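Local coordinates for designed helical repeat protein (Synthetic construct, PDB 5CWG) that has no known natural function, being a de novo designed protein whose paired helices stack as repeats into an all-helical array, at residues I160-I163 and R164-E168. Sequence-based numbering, arbitrary orientation.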
ATOM      1  N   ILE A 160      -0.905 -13.359  -2.960  1.00 11.44           N
ATOM      2  CA  ILE A 160      -1.423 -12.005  -3.022  1.00 11.93           C
ATOM      3  C   ILE A 160      -2.482 -11.888  -4.108  1.00 12.16           C
ATOM      4  O   ILE A 160      -3.507 -11.229  -3.919  1.00 12.96           O
ATOM      5  CB  ILE A 160      -0.305 -10.942  -3.177  1.00 11.99           C
ATOM      6  CG1 ILE A 160       0.680 -11.050  -2.016  1.00 12.63           C
ATOM      7  CG2 ILE A 160      -0.897  -9.548  -3.244  1.00 13.30           C
ATOM      8  CD1 ILE A 160       1.958 -10.322  -2.301  1.00 15.12           C
ATOM      9  N   GLU A 161      -2.296 -12.568  -5.234  1.00 12.04           N
ATOM     10  CA  GLU A 161      -3.316 -12.573  -6.285  1.00 13.84           C
ATOM     11  C   GLU A 161      -4.621 -13.160  -5.768  1.00 14.07           C
ATOM     12  O   GLU A 161      -5.696 -12.706  -6.160  1.00 15.22           O
ATOM     13  CB  GLU A 161      -2.838 -13.352  -7.528  1.00 14.83           C
ATOM     14  CG  GLU A 161      -1.771 -12.648  -8.336  1.00 15.28           C
ATOM     15  CD  GLU A 161      -2.251 -11.473  -9.165  1.00 16.17           C
ATOM     16  OE1 GLU A 161      -3.305 -10.873  -8.860  1.00 19.03           O
ATOM     17  OE2 GLU A 161      -1.539 -11.133 -10.122  1.00 18.17           O
ATOM     18  N   GLU A 162      -4.552 -14.171  -4.908  1.00 14.75           N
ATOM     19  CA  GLU A 162      -5.767 -14.745  -4.365  1.00 15.50           C
ATOM     20  C   GLU A 162      -6.481 -13.720  -3.474  1.00 14.81           C
ATOM     21  O   GLU A 162      -7.703 -13.609  -3.499  1.00 16.09           O
ATOM     22  CB  GLU A 162      -5.471 -16.067  -3.652  1.00 18.05           C
ATOM     23  CG  GLU A 162      -6.606 -16.618  -2.842  1.00 20.38           C
ATOM     24  CD  GLU A 162      -7.789 -17.100  -3.665  1.00 21.39           C
ATOM     25  OE1 GLU A 162      -7.684 -17.261  -4.911  1.00 22.82           O
ATOM     26  OE2 GLU A 162      -8.841 -17.340  -3.029  1.00 21.74           O
ATOM     27  N   ILE A 163      -5.724 -12.960  -2.687  1.00 13.53           N
ATOM     28  CA  ILE A 163      -6.326 -11.881  -1.908  1.00 13.72           C
ATOM     29  C   ILE A 163      -7.023 -10.886  -2.852  1.00 13.30           C
ATOM     30  O   ILE A 163      -8.163 -10.488  -2.607  1.00 14.47           O
ATOM     31  CB  ILE A 163      -5.296 -11.174  -1.015  1.00 13.45           C
ATOM     32  CG1 ILE A 163      -4.682 -12.165  -0.042  1.00 14.87           C
ATOM     33  CG2 ILE A 163      -5.968 -10.030  -0.273  1.00 13.77           C
ATOM     34  CD1 ILE A 163      -3.446 -11.594   0.678  1.00 15.19           C
ATOM     35  N   ARG A 164      -6.329 -10.469  -3.905  1.00 13.95           N
ATOM     36  CA  ARG A 164      -6.905  -9.551  -4.866  1.00 15.31           C
ATOM     37  C   ARG A 164      -8.186 -10.118  -5.487  1.00 16.98           C
ATOM     38  O   ARG A 164      -9.165  -9.399  -5.652  1.00 19.32           O
ATOM     39  CB  ARG A 164      -5.890  -9.227  -5.960  1.00 14.93           C
ATOM     40  CG  ARG A 164      -4.748  -8.365  -5.503  1.00 15.38           C
ATOM     41  CD  ARG A 164      -3.803  -8.035  -6.631  1.00 16.37           C
ATOM     42  NE  ARG A 164      -4.455  -7.134  -7.595  1.00 16.88           N
ATOM     43  CZ  ARG A 164      -4.465  -7.261  -8.913  1.00 23.27           C
ATOM     44  NH1 ARG A 164      -3.826  -8.267  -9.489  1.00 28.37           N
ATOM     45  NH2 ARG A 164      -5.111  -6.356  -9.649  1.00 26.19           N
ATOM     46  N   LYS A 165      -8.182 -11.409  -5.796  0.67 16.37           N
ATOM     47  CA  LYS A 165      -9.327 -12.055  -6.410  0.67 17.56           C
ATOM     48  C   LYS A 165     -10.530 -12.079  -5.466  0.67 17.52           C
ATOM     49  O   LYS A 165     -11.688 -11.904  -5.878  0.67 19.72           O
ATOM     50  CB  LYS A 165      -8.961 -13.481  -6.793  0.67 19.46           C
ATOM     51  CG  LYS A 165     -10.042 -14.229  -7.502  0.67 22.96           C
ATOM     52  CD  LYS A 165      -9.628 -15.669  -7.731  0.67 26.98           C
ATOM     53  CE  LYS A 165     -10.765 -16.495  -8.309  0.67 30.31           C
ATOM     54  NZ  LYS A 165     -10.309 -17.865  -8.696  0.67 34.02           N
ATOM     55  N   ARG A 166     -10.281 -12.294  -4.182  1.00 16.51           N
ATOM     56  CA  ARG A 166     -11.358 -12.282  -3.209  1.00 17.26           C
ATOM     57  C   ARG A 166     -11.887 -10.880  -2.940  1.00 17.45           C
ATOM     58  O   ARG A 166     -13.097 -10.677  -2.763  1.00 18.90           O
ATOM     59  CB  ARG A 166     -10.896 -12.953  -1.926  1.00 17.89           C
ATOM     60  CG  ARG A 166     -10.531 -14.432  -2.101  1.00 20.85           C
ATOM     61  CD  ARG A 166     -11.733 -15.401  -2.085  1.00 26.17           C
ATOM     62  NE  ARG A 166     -12.555 -15.404  -3.292  1.00 31.66           N
ATOM     63  CZ  ARG A 166     -12.280 -16.072  -4.412  1.00 34.37           C
ATOM     64  NH1 ARG A 166     -11.176 -16.794  -4.525  1.00 34.75           N
ATOM     65  NH2 ARG A 166     -13.121 -16.013  -5.437  1.00 36.94           N
ATOM     66  N   VAL A 167     -11.016  -9.891  -2.948  1.00 16.52           N
ATOM     67  CA  VAL A 167     -11.424  -8.507  -2.834  1.00 17.90           C
ATOM     68  C   VAL A 167     -12.296  -8.104  -4.030  1.00 19.41           C
ATOM     69  O   VAL A 167     -13.341  -7.464  -3.867  1.00 21.98           O
ATOM     70  CB  VAL A 167     -10.192  -7.594  -2.723  1.00 19.33           C
ATOM     71  CG1 VAL A 167     -10.541  -6.135  -3.016  1.00 21.97           C
ATOM     72  CG2 VAL A 167      -9.557  -7.754  -1.340  1.00 18.92           C
ATOM     73  N   GLU A 168     -11.881  -8.484  -5.232  1.00 21.09           N
ATOM     74  CA  GLU A 168     -12.635  -8.161  -6.449  1.00 23.24           C
ATOM     75  C   GLU A 168     -14.015  -8.798  -6.406  1.00 23.64           C
ATOM     76  O   GLU A 168     -15.010  -8.199  -6.856  1.00 26.06           O
ATOM     77  CB  GLU A 168     -11.875  -8.671  -7.681  1.00 24.05           C
ATOM     78  CG  GLU A 168     -10.652  -7.860  -8.030  1.00 27.34           C
ATOM     79  CD  GLU A 168      -9.519  -8.651  -8.696  1.00 31.11           C
ATOM     80  OE1 GLU A 168      -9.765  -9.692  -9.355  1.00 31.20           O
ATOM     81  OE2 GLU A 168      -8.362  -8.199  -8.554  1.00 31.78           O
TER
HETATM   82  O   HOH W   1      -2.486  -9.663 -11.975  1.00 37.83           O
HETATM   83  O   HOH W   2      -9.574 -18.768  -6.194  1.00 37.09           O
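E162 and R166, one helical turn apart, are joined by a salt bridge in which R166 NH1 donates to E162 OE2 at 2.8 Å with an N-H...O angle of 151°. The oxygen lies in the guanidinium plane, while the nitrogen meets it on the syn side but well out of the carboxylate plane, the two groups being turned 49° apart. R166 reaches it by folding back at both chi2 and chi3, which lays CG and CD alongside the same oxygen; its NE also pairs with E169. Replacing R166 by alanine is likely to leave E162 OE2 and the E169 carboxylate without their shared cationic partner. The second salt bridge spans three residues: R164 NH1 meets E161 OE1 at 2.7 Å, again syn, though here the N-H is more bent (134°) and the oxygen sits out of the guanidinium plane. E168 OE2 sits over a face of the R164 guanidinium, 3.9 Å from NH2, a long, purely electrostatic approach, and NH2 is also paired with E115 of helix 103-123. A water links the first pair a second time, donating to E162 OE1 and accepting from R166 NH1. Both bridges lie on helix 153-173 of this designed helical repeat, whose i to i+4 backbone bonds include R164 N to I160 O (2.9 Å) and V167 N to I163 O (2.9 Å). On the buried face, I163 CG2 and V167 CG2 approach to 4.4 Å, and both residues pack on helix 177-195, with I160 and I163 also touching helices 103-123 and 127-148.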